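Local coordinates for protein VMS1 (Saccharomyces cerevisiae, PDB 5WHG) that cleaves polypeptidyl-tRNAs downstream of ribosome-associated quality control, releasing incompletely synthesized polypeptides for degradation, at residues P161-K166 / L176-S181; I313-R318 / E337-F342; S341-T346 / C359-L364. One frame throughout, in Å; residues are numbered along the deposited sequence.

How the contacts relate
From the N terminus, the chain first closes a short loop at contact 1, where 161-166 and 176-181 pair as a beta hairpin in an antiparallel sheet. Contact 2 follows in series: 313-318 pairs in parallel with 337-342 at one side of the mixed sheet, closing a beta-alpha-beta unit. Contact 3 starts where contact 2 ends, sharing Ser-341 and Phe-342, and closes the loop that runs from strand 339-340 through helix 351-362; neither nests within the other. Three polar links bind the group: Lys-340 to Ser-181, Glu-360 to Tyr-179 and Arg-316 to Thr-346. Contacts 2 and 3 thus both tie the hairpin sheet to the mixed sheet and its following helix.

Contact 1 of 3, residues P161-K166 / L176-S181; sequences PYIYFK and LAIYKS
Tyr-162 and Tyr-179 form a non-hydrogen-bonded pair whose CB atoms set out in different directions, yet their side chains run side by side and point the same way. The rings meet obliquely, with planes at 46° and Tyr-162 CE1 over one face of the Tyr-179 ring, 3.4 Å from Tyr-179 CE1. A chi1 of -61° swings the Tyr-162 ring to where it is held between Pro-161 CG on one face and Ala-177 CB on the other, the latter 4.0 Å from Tyr-162 CG. Ala-177 CB also touches the Tyr-164 ring.

The opposite face of the hairpin carries Ile-163, Phe-165, Leu-176 and Ile-178. Ile-163 and Ile-178 lie alongside each other, Ile-163 CB being 4.0 Å from Ile-178 CG2. That same methyl, set between backbone N and carbonyl carbon by a chi1 of -177° for CG1, comes in the plane of the Phe-165 ring at its edge, 3.8 Å from Phe-165 CE1. Helix 191-198 packs over this face through Leu-195. Lys-180 crosses Ile-163 at about a right angle, with Lys-180 CG 3.5 Å from Ile-163 CG1, and its amine reaches Ser-160 O.

Paired amides of Ile-163 with Ile-178 and of Phe-165 with Leu-176 make the antiparallel hairpin, central in its sheet between strands 36-37 and 365-366. At its open end Lys-180 N donates to Pro-161 O at 2.8 Å, and a water bridges the same carbonyl to Ser-181 N, so two donors grip one oxygen. The two faces differ in chemistry: one is aliphatic and phenyl, while the other ends in phenols, Tyr-162 bonded to Lys-365 and Tyr-179 to Glu-360. Those charged partners probably polarise both hydroxyls and hold the ring ends in place.

Contact 2 of 3, residues I313-R318 / E337-F342; sequences IFIRAR and ERIKSF
Strands 313-316 and 339-340 run parallel, Ile-313 paired with Ile-339 and Phe-314 with Lys-340, and three backbone bonds link the two segments: Ile-313 N to Arg-338 O just before the second strand, Lys-340 N to Ile-313 O, and Ile-315 N to Lys-340 O at 3.0 Å.

Past this pairing the chain brings a face of the Phe-342 ring against Phe-314 CB, which lies 3.8 Å from the ring centroid in a CH-pi contact only 18° off the normal, while the two rings themselves meet obliquely. The in-plane edge of the Phe-342 ring faces Arg-316 N, 3.8 Å from Phe-342 CD2. Phe-314 in turn presents its own edge to Ser-341 O, and Lys-340 CB rests 3.9 Å from Phe-314 CE1. On the other face Ile-315 CD1 meets Ile-339 CG2 at 4.0 Å. Ile-313 CD1 sits over the centre of one face of the Arg-338 guanidinium, 3.7 Å from Arg-338 CZ; a bend at chi3 (-57°) brings that face to the methyl.

The unit is a beta-alpha-beta arrangement within the VLRF1 domain, the part that mediates binding to the 60S subunit, with strand 207-214 flanking strand 313-316. Leu-361 of helix 351-362 packs on Phe-314.

The extended Lys-340 carries its amine away from the pairing to Ser-181 O, Phe-183 O and Asn-312 OD1, whereas the guanidinium keeps a face against Ile-313: Arg-338 NH2 forms a salt bridge with Asp-336, and NH1 hydrogen-bonds to the carbonyls of Leu-307 and Cys-310. Asp-336 probably offsets the charge of Arg-338, while the three neutral oxygens round Lys-340 NZ can only solvate its charge.

Contact 3 of 3, residues S341-T346 / C359-L364; sequences SFPFTT and CELSYL
Glu-360 and Phe-344 supply the CH-pi interaction here. The methylene Glu-360 CG sits over the centre of the Phe-344 ring, 3.5 Å from its centroid and 15° off the normal. The two side chains slide past each other in opposite directions, and a bend at chi2 (55°) carries the carboxylate off the ring; its plane stands 76° from that of the ring. The opposite face of the ring is met by Phe-342 CB, leaving the phenyl group clasped between a methylene of the helix and one of its own loop.

Apolar contacts centre on Leu-361. Its CG lies in the plane of the Phe-344 ring, at the edge, with Leu-361 CG to Phe-344 CZ measuring 3.6 Å. Its two methyls part company: Leu-361 CD2 leans on the Pro-343 ring, 3.7 Å from Pro-343 CD, whereas Leu-361 CD1 reaches the Phe-342 ring obliquely, 4.2 Å from Phe-342 CD1.

The contact closes a strand-to-helix connection: helix 351-362 lays its later residues against the loop that leads from strand 339-340 into it. Both pieces belong to the VLRF1 domain, and Ala-357 of the same helix adds to the cover of Phe-342 and Phe-344.

Polar interactions lie outside the pairing, for no hydrogen bond joins the segments. Glu-360 OE1 makes a salt bridge to Lys-365 and is hydrogen-bonded to Tyr-179 OH; the Tyr-179 ring also meets that of Phe-344 at about 55°. Pro-343 touches Tyr-179 too, placing strand 176-179 beside the loop. Further on, Thr-346 OG1 is bonded to Arg-316 NE of strand 313-316.

Contact 1 of 3, residues P161-K166 / L176-S181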
# COMPACT_ATOMS: atom_id res chain seq x y z
N PRO A 161 -8.86 -15.32 -2.44
CA PRO A 161 -8.36 -13.95 -2.27
C PRO A 161 -7.61 -13.39 -3.47
O PRO A 161 -7.28 -12.20 -3.45
CB PRO A 161 -7.42 -14.07 -1.07
CG PRO A 161 -6.86 -15.46 -1.22
CD PRO A 161 -8.01 -16.31 -1.75
N TYR A 162 -7.32 -14.20 -4.49
CA TYR A 162 -6.43 -13.81 -5.57
C TYR A 162 -7.15 -13.65 -6.89
O TYR A 162 -8.28 -14.12 -7.10
CB TYR A 162 -5.31 -14.83 -5.78
CG TYR A 162 -4.38 -15.08 -4.64
CD1 TYR A 162 -3.62 -14.06 -4.10
CD2 TYR A 162 -4.21 -16.38 -4.15
CE1 TYR A 162 -2.74 -14.31 -3.06
CE2 TYR A 162 -3.34 -16.64 -3.13
CZ TYR A 162 -2.61 -15.60 -2.58
OH TYR A 162 -1.74 -15.86 -1.55
N ILE A 163 -6.44 -13.02 -7.81
CA ILE A 163 -6.75 -12.97 -9.23
C ILE A 163 -5.53 -13.51 -9.96
O ILE A 163 -4.39 -13.29 -9.51
CB ILE A 163 -7.10 -11.52 -9.65
CG1 ILE A 163 -8.53 -11.19 -9.23
CG2 ILE A 163 -6.89 -11.29 -11.13
CD1 ILE A 163 -9.00 -9.84 -9.68
N TYR A 164 -5.76 -14.27 -11.04
CA TYR A 164 -4.71 -15.05 -11.70
C TYR A 164 -4.48 -14.60 -13.14
O TYR A 164 -5.43 -14.24 -13.84
CB TYR A 164 -5.04 -16.54 -11.69
CG TYR A 164 -5.37 -17.09 -10.33
CD1 TYR A 164 -4.37 -17.46 -9.46
CD2 TYR A 164 -6.69 -17.24 -9.92
CE1 TYR A 164 -4.66 -17.96 -8.20
CE2 TYR A 164 -6.99 -17.74 -8.68
CZ TYR A 164 -5.97 -18.10 -7.81
OH TYR A 164 -6.25 -18.60 -6.56
N PHE A 165 -3.22 -14.66 -13.56
CA PHE A 165 -2.84 -14.46 -14.96
C PHE A 165 -1.98 -15.63 -15.43
O PHE A 165 -1.38 -16.36 -14.63
CB PHE A 165 -2.09 -13.14 -15.16
CG PHE A 165 -2.87 -11.93 -14.72
CD1 PHE A 165 -2.78 -11.47 -13.41
CD2 PHE A 165 -3.70 -11.26 -15.61
CE1 PHE A 165 -3.51 -10.36 -13.00
CE2 PHE A 165 -4.43 -10.15 -15.20
CZ PHE A 165 -4.33 -9.70 -13.89
N LYS A 166 -1.90 -15.80 -16.75
CA LYS A 166 -1.07 -16.84 -17.36
C LYS A 166 0.00 -16.22 -18.24
O LYS A 166 -0.20 -15.13 -18.79
CB LYS A 166 -1.92 -17.82 -18.18
CG LYS A 166 -3.22 -18.27 -17.51
CD LYS A 166 -3.82 -19.45 -18.24
CE LYS A 166 -5.28 -19.24 -18.63
NZ LYS A 166 -5.69 -20.16 -19.77
N LEU A 176 0.52 -16.43 -12.38
CA LEU A 176 0.85 -15.32 -11.50
C LEU A 176 -0.40 -14.84 -10.78
O LEU A 176 -1.44 -14.63 -11.41
CB LEU A 176 1.50 -14.18 -12.30
CG LEU A 176 2.93 -14.49 -12.75
CD1 LEU A 176 3.33 -13.65 -13.95
CD2 LEU A 176 3.93 -14.26 -11.62
N ALA A 177 -0.29 -14.69 -9.47
CA ALA A 177 -1.41 -14.34 -8.61
C ALA A 177 -1.19 -12.96 -8.00
O ALA A 177 -0.06 -12.61 -7.65
CB ALA A 177 -1.60 -15.38 -7.50
N ILE A 178 -2.28 -12.19 -7.87
CA ILE A 178 -2.27 -10.87 -7.26
C ILE A 178 -3.49 -10.74 -6.35
O ILE A 178 -4.56 -11.27 -6.66
CB ILE A 178 -2.27 -9.76 -8.34
CG1 ILE A 178 -2.19 -8.37 -7.71
CG2 ILE A 178 -3.52 -9.84 -9.20
CD1 ILE A 178 -2.00 -7.26 -8.73
N TYR A 179 -3.33 -10.05 -5.21
CA TYR A 179 -4.40 -9.97 -4.22
C TYR A 179 -5.57 -9.11 -4.71
O TYR A 179 -5.37 -7.97 -5.16
CB TYR A 179 -3.88 -9.39 -2.90
CG TYR A 179 -3.22 -10.37 -1.98
CD1 TYR A 179 -3.97 -11.31 -1.30
CD2 TYR A 179 -1.85 -10.36 -1.79
CE1 TYR A 179 -3.37 -12.22 -0.44
CE2 TYR A 179 -1.23 -11.28 -0.94
CZ TYR A 179 -2.00 -12.21 -0.26
OH TYR A 179 -1.40 -13.12 0.59
N LYS A 180 -6.79 -9.64 -4.58
CA LYS A 180 -7.99 -8.91 -5.00
C LYS A 180 -8.13 -7.59 -4.24
O LYS A 180 -8.63 -6.60 -4.80
CB LYS A 180 -9.24 -9.76 -4.79
CG LYS A 180 -9.43 -10.85 -5.82
CD LYS A 180 -10.25 -12.02 -5.27
CE LYS A 180 -11.71 -11.67 -5.09
NZ LYS A 180 -12.52 -12.90 -4.83
N SER A 181 -7.70 -7.57 -2.97
CA SER A 181 -7.77 -6.36 -2.16
C SER A 181 -7.08 -5.16 -2.80
O SER A 181 -7.43 -4.02 -2.49
CB SER A 181 -7.15 -6.64 -0.79
OG SER A 181 -7.92 -7.61 -0.12
O HOH W 1 -7.51 -10.10 -1.48

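Contact 2 of 3, residues I313-R318 / E337-F342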
# COMPACT_ATOMS: atom_id res chain seq x y z
N ILE A 313 -6.34 2.05 1.99
CA ILE A 313 -5.98 2.18 3.39
C ILE A 313 -6.18 0.81 4.05
O ILE A 313 -7.31 0.43 4.37
CB ILE A 313 -6.79 3.29 4.08
CG1 ILE A 313 -6.52 4.63 3.38
CG2 ILE A 313 -6.43 3.37 5.54
CD1 ILE A 313 -7.60 5.72 3.58
N PHE A 314 -5.08 0.07 4.26
CA PHE A 314 -5.11 -1.26 4.87
C PHE A 314 -4.98 -1.16 6.39
O PHE A 314 -4.01 -0.58 6.90
CB PHE A 314 -3.98 -2.14 4.32
CG PHE A 314 -4.20 -2.57 2.89
CD1 PHE A 314 -5.20 -3.48 2.57
CD2 PHE A 314 -3.41 -2.05 1.86
CE1 PHE A 314 -5.42 -3.86 1.25
CE2 PHE A 314 -3.63 -2.44 0.54
CZ PHE A 314 -4.63 -3.33 0.23
N ILE A 315 -5.94 -1.73 7.11
CA ILE A 315 -6.00 -1.65 8.57
C ILE A 315 -6.17 -3.05 9.14
O ILE A 315 -7.07 -3.79 8.72
CB ILE A 315 -7.16 -0.76 9.05
CG1 ILE A 315 -7.16 0.57 8.32
CG2 ILE A 315 -7.06 -0.50 10.55
CD1 ILE A 315 -8.08 1.59 8.98
N ARG A 316 -5.35 -3.41 10.11
CA ARG A 316 -5.61 -4.58 10.94
C ARG A 316 -5.93 -4.14 12.36
O ARG A 316 -5.08 -3.54 13.04
CB ARG A 316 -4.46 -5.59 10.98
CG ARG A 316 -4.80 -6.63 12.07
CD ARG A 316 -4.05 -7.94 12.01
NE ARG A 316 -2.62 -7.83 12.35
CZ ARG A 316 -2.12 -7.35 13.49
NH1 ARG A 316 -2.89 -6.88 14.46
NH2 ARG A 316 -0.80 -7.33 13.64
N ALA A 317 -7.14 -4.47 12.82
CA ALA A 317 -7.56 -4.22 14.20
C ALA A 317 -8.60 -5.28 14.55
O ALA A 317 -9.79 -5.10 14.30
CB ALA A 317 -8.12 -2.81 14.35
N ARG A 318 -8.13 -6.41 15.10
CA ARG A 318 -9.03 -7.51 15.43
C ARG A 318 -10.01 -7.12 16.53
O ARG A 318 -11.20 -7.45 16.46
CB ARG A 318 -8.25 -8.74 15.86
CG ARG A 318 -7.53 -9.48 14.74
CD ARG A 318 -6.45 -10.33 15.37
NE ARG A 318 -5.62 -9.51 16.24
CZ ARG A 318 -4.36 -9.18 15.99
NH1 ARG A 318 -3.77 -9.63 14.88
NH2 ARG A 318 -3.69 -8.41 16.84
N GLU A 337 -14.72 2.83 0.99
CA GLU A 337 -14.31 1.70 0.15
C GLU A 337 -12.81 1.41 0.22
O GLU A 337 -12.40 0.25 0.22
CB GLU A 337 -14.72 1.95 -1.29
CG GLU A 337 -14.17 0.94 -2.30
CD GLU A 337 -14.92 0.96 -3.64
OE1 GLU A 337 -15.05 2.06 -4.24
OE2 GLU A 337 -15.39 -0.11 -4.08
N ARG A 338 -11.98 2.46 0.27
CA ARG A 338 -10.53 2.29 0.33
C ARG A 338 -10.07 1.53 1.57
O ARG A 338 -8.97 0.96 1.57
CB ARG A 338 -9.83 3.64 0.29
CG ARG A 338 -10.09 4.41 -0.97
CD ARG A 338 -9.52 5.80 -0.86
NE ARG A 338 -10.08 6.47 0.31
CZ ARG A 338 -9.50 7.49 0.91
NH1 ARG A 338 -8.34 7.94 0.46
NH2 ARG A 338 -10.07 8.04 1.98
N ILE A 339 -10.87 1.53 2.63
CA ILE A 339 -10.47 0.92 3.89
C ILE A 339 -10.69 -0.59 3.80
O ILE A 339 -11.81 -1.05 3.57
CB ILE A 339 -11.24 1.53 5.06
CG1 ILE A 339 -10.88 3.01 5.19
CG2 ILE A 339 -10.92 0.80 6.32
CD1 ILE A 339 -11.49 3.71 6.34
N LYS A 340 -9.62 -1.35 3.99
CA LYS A 340 -9.65 -2.78 3.72
C LYS A 340 -8.80 -3.54 4.72
O LYS A 340 -7.76 -3.06 5.17
CB LYS A 340 -9.14 -3.08 2.31
CG LYS A 340 -9.87 -2.34 1.21
CD LYS A 340 -9.14 -2.53 -0.08
CE LYS A 340 -9.77 -1.73 -1.18
NZ LYS A 340 -9.16 -2.11 -2.47
N SER A 341 -9.25 -4.75 5.05
CA SER A 341 -8.40 -5.67 5.78
C SER A 341 -7.16 -6.04 4.98
O SER A 341 -7.11 -5.93 3.75
CB SER A 341 -9.17 -6.94 6.12
OG SER A 341 -10.08 -6.68 7.15
N PHE A 342 -6.15 -6.49 5.70
CA PHE A 342 -5.05 -7.22 5.08
C PHE A 342 -5.52 -8.62 4.72
O PHE A 342 -6.03 -9.34 5.59
CB PHE A 342 -3.85 -7.31 6.03
CG PHE A 342 -3.11 -6.01 6.23
CD1 PHE A 342 -2.05 -5.67 5.40
CD2 PHE A 342 -3.44 -5.16 7.27
CE1 PHE A 342 -1.33 -4.50 5.59
CE2 PHE A 342 -2.73 -3.96 7.47
CZ PHE A 342 -1.67 -3.64 6.63

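Contact 3 of 3, residues S341-T346 / C359-L364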
# COMPACT_ATOMS: atom_id res chain seq x y z
N SER A 341 -9.25 -4.75 5.05
CA SER A 341 -8.40 -5.67 5.78
C SER A 341 -7.16 -6.04 4.98
O SER A 341 -7.11 -5.93 3.75
CB SER A 341 -9.17 -6.94 6.12
OG SER A 341 -10.08 -6.68 7.15
N PHE A 342 -6.15 -6.49 5.70
CA PHE A 342 -5.05 -7.22 5.08
C PHE A 342 -5.52 -8.62 4.72
O PHE A 342 -6.03 -9.34 5.59
CB PHE A 342 -3.85 -7.31 6.03
CG PHE A 342 -3.11 -6.01 6.23
CD1 PHE A 342 -2.05 -5.67 5.40
CD2 PHE A 342 -3.44 -5.16 7.27
CE1 PHE A 342 -1.33 -4.50 5.59
CE2 PHE A 342 -2.73 -3.96 7.47
CZ PHE A 342 -1.67 -3.64 6.63
N PRO A 343 -5.37 -9.06 3.47
CA PRO A 343 -5.85 -10.40 3.09
C PRO A 343 -4.96 -11.54 3.58
O PRO A 343 -4.93 -12.61 2.97
CB PRO A 343 -5.90 -10.33 1.56
CG PRO A 343 -4.84 -9.35 1.22
CD PRO A 343 -4.89 -8.30 2.30
N PHE A 344 -4.23 -11.33 4.66
CA PHE A 344 -3.37 -12.37 5.22
C PHE A 344 -3.08 -12.01 6.66
O PHE A 344 -3.07 -10.83 7.02
CB PHE A 344 -2.08 -12.51 4.43
CG PHE A 344 -1.53 -11.20 4.00
CD1 PHE A 344 -0.82 -10.41 4.90
CD2 PHE A 344 -1.76 -10.72 2.72
CE1 PHE A 344 -0.34 -9.18 4.52
CE2 PHE A 344 -1.28 -9.50 2.33
CZ PHE A 344 -0.57 -8.71 3.23
N THR A 345 -2.82 -13.02 7.49
CA THR A 345 -2.50 -12.73 8.87
C THR A 345 -1.19 -11.95 8.97
O THR A 345 -0.32 -12.03 8.09
CB THR A 345 -2.39 -14.00 9.70
OG1 THR A 345 -1.30 -14.78 9.21
CG2 THR A 345 -3.68 -14.79 9.61
N THR A 346 -1.06 -11.19 10.05
CA THR A 346 0.09 -10.34 10.27
C THR A 346 0.46 -10.38 11.75
O THR A 346 -0.35 -10.75 12.60
CB THR A 346 -0.19 -8.90 9.83
OG1 THR A 346 -1.50 -8.54 10.25
CG2 THR A 346 -0.10 -8.80 8.32
N CYS A 359 5.35 -5.76 1.13
CA CYS A 359 5.98 -6.63 0.14
C CYS A 359 5.08 -7.80 -0.20
O CYS A 359 5.04 -8.24 -1.36
CB CYS A 359 7.34 -7.13 0.63
SG CYS A 359 8.62 -5.87 0.70
N GLU A 360 4.34 -8.31 0.78
CA GLU A 360 3.37 -9.38 0.56
C GLU A 360 2.20 -8.94 -0.33
O GLU A 360 1.60 -9.78 -1.01
CB GLU A 360 2.85 -9.88 1.90
CG GLU A 360 1.79 -10.95 1.81
CD GLU A 360 2.26 -12.13 1.00
OE1 GLU A 360 1.47 -12.61 0.17
OE2 GLU A 360 3.42 -12.56 1.19
N LEU A 361 1.83 -7.65 -0.34
CA LEU A 361 0.74 -7.20 -1.22
C LEU A 361 1.22 -6.76 -2.60
O LEU A 361 0.44 -6.81 -3.56
CB LEU A 361 -0.02 -6.03 -0.59
CG LEU A 361 -0.94 -6.19 0.62
CD1 LEU A 361 -1.04 -4.87 1.37
CD2 LEU A 361 -2.32 -6.65 0.18
N SER A 362 2.47 -6.35 -2.73
CA SER A 362 2.89 -5.59 -3.89
C SER A 362 3.72 -6.39 -4.89
O SER A 362 4.15 -5.83 -5.91
CB SER A 362 3.66 -4.34 -3.42
OG SER A 362 4.80 -4.71 -2.65
N TYR A 363 3.95 -7.68 -4.65
CA TYR A 363 4.68 -8.53 -5.58
C TYR A 363 3.78 -9.66 -6.04
O TYR A 363 3.06 -10.27 -5.24
CB TYR A 363 5.95 -9.12 -4.96
CG TYR A 363 7.06 -8.11 -4.78
CD1 TYR A 363 7.10 -7.30 -3.65
CD2 TYR A 363 8.08 -7.98 -5.73
CE1 TYR A 363 8.11 -6.37 -3.47
CE2 TYR A 363 9.10 -7.06 -5.56
CZ TYR A 363 9.10 -6.25 -4.43
OH TYR A 363 10.10 -5.33 -4.25
N LEU A 364 3.82 -9.96 -7.34
CA LEU A 364 3.04 -11.08 -7.83
C LEU A 364 3.55 -12.37 -7.20
O LEU A 364 4.72 -12.48 -6.82
CB LEU A 364 3.11 -11.16 -9.36
CG LEU A 364 2.50 -10.01 -10.16
CD1 LEU A 364 2.66 -10.27 -11.64
CD2 LEU A 364 1.03 -9.76 -9.80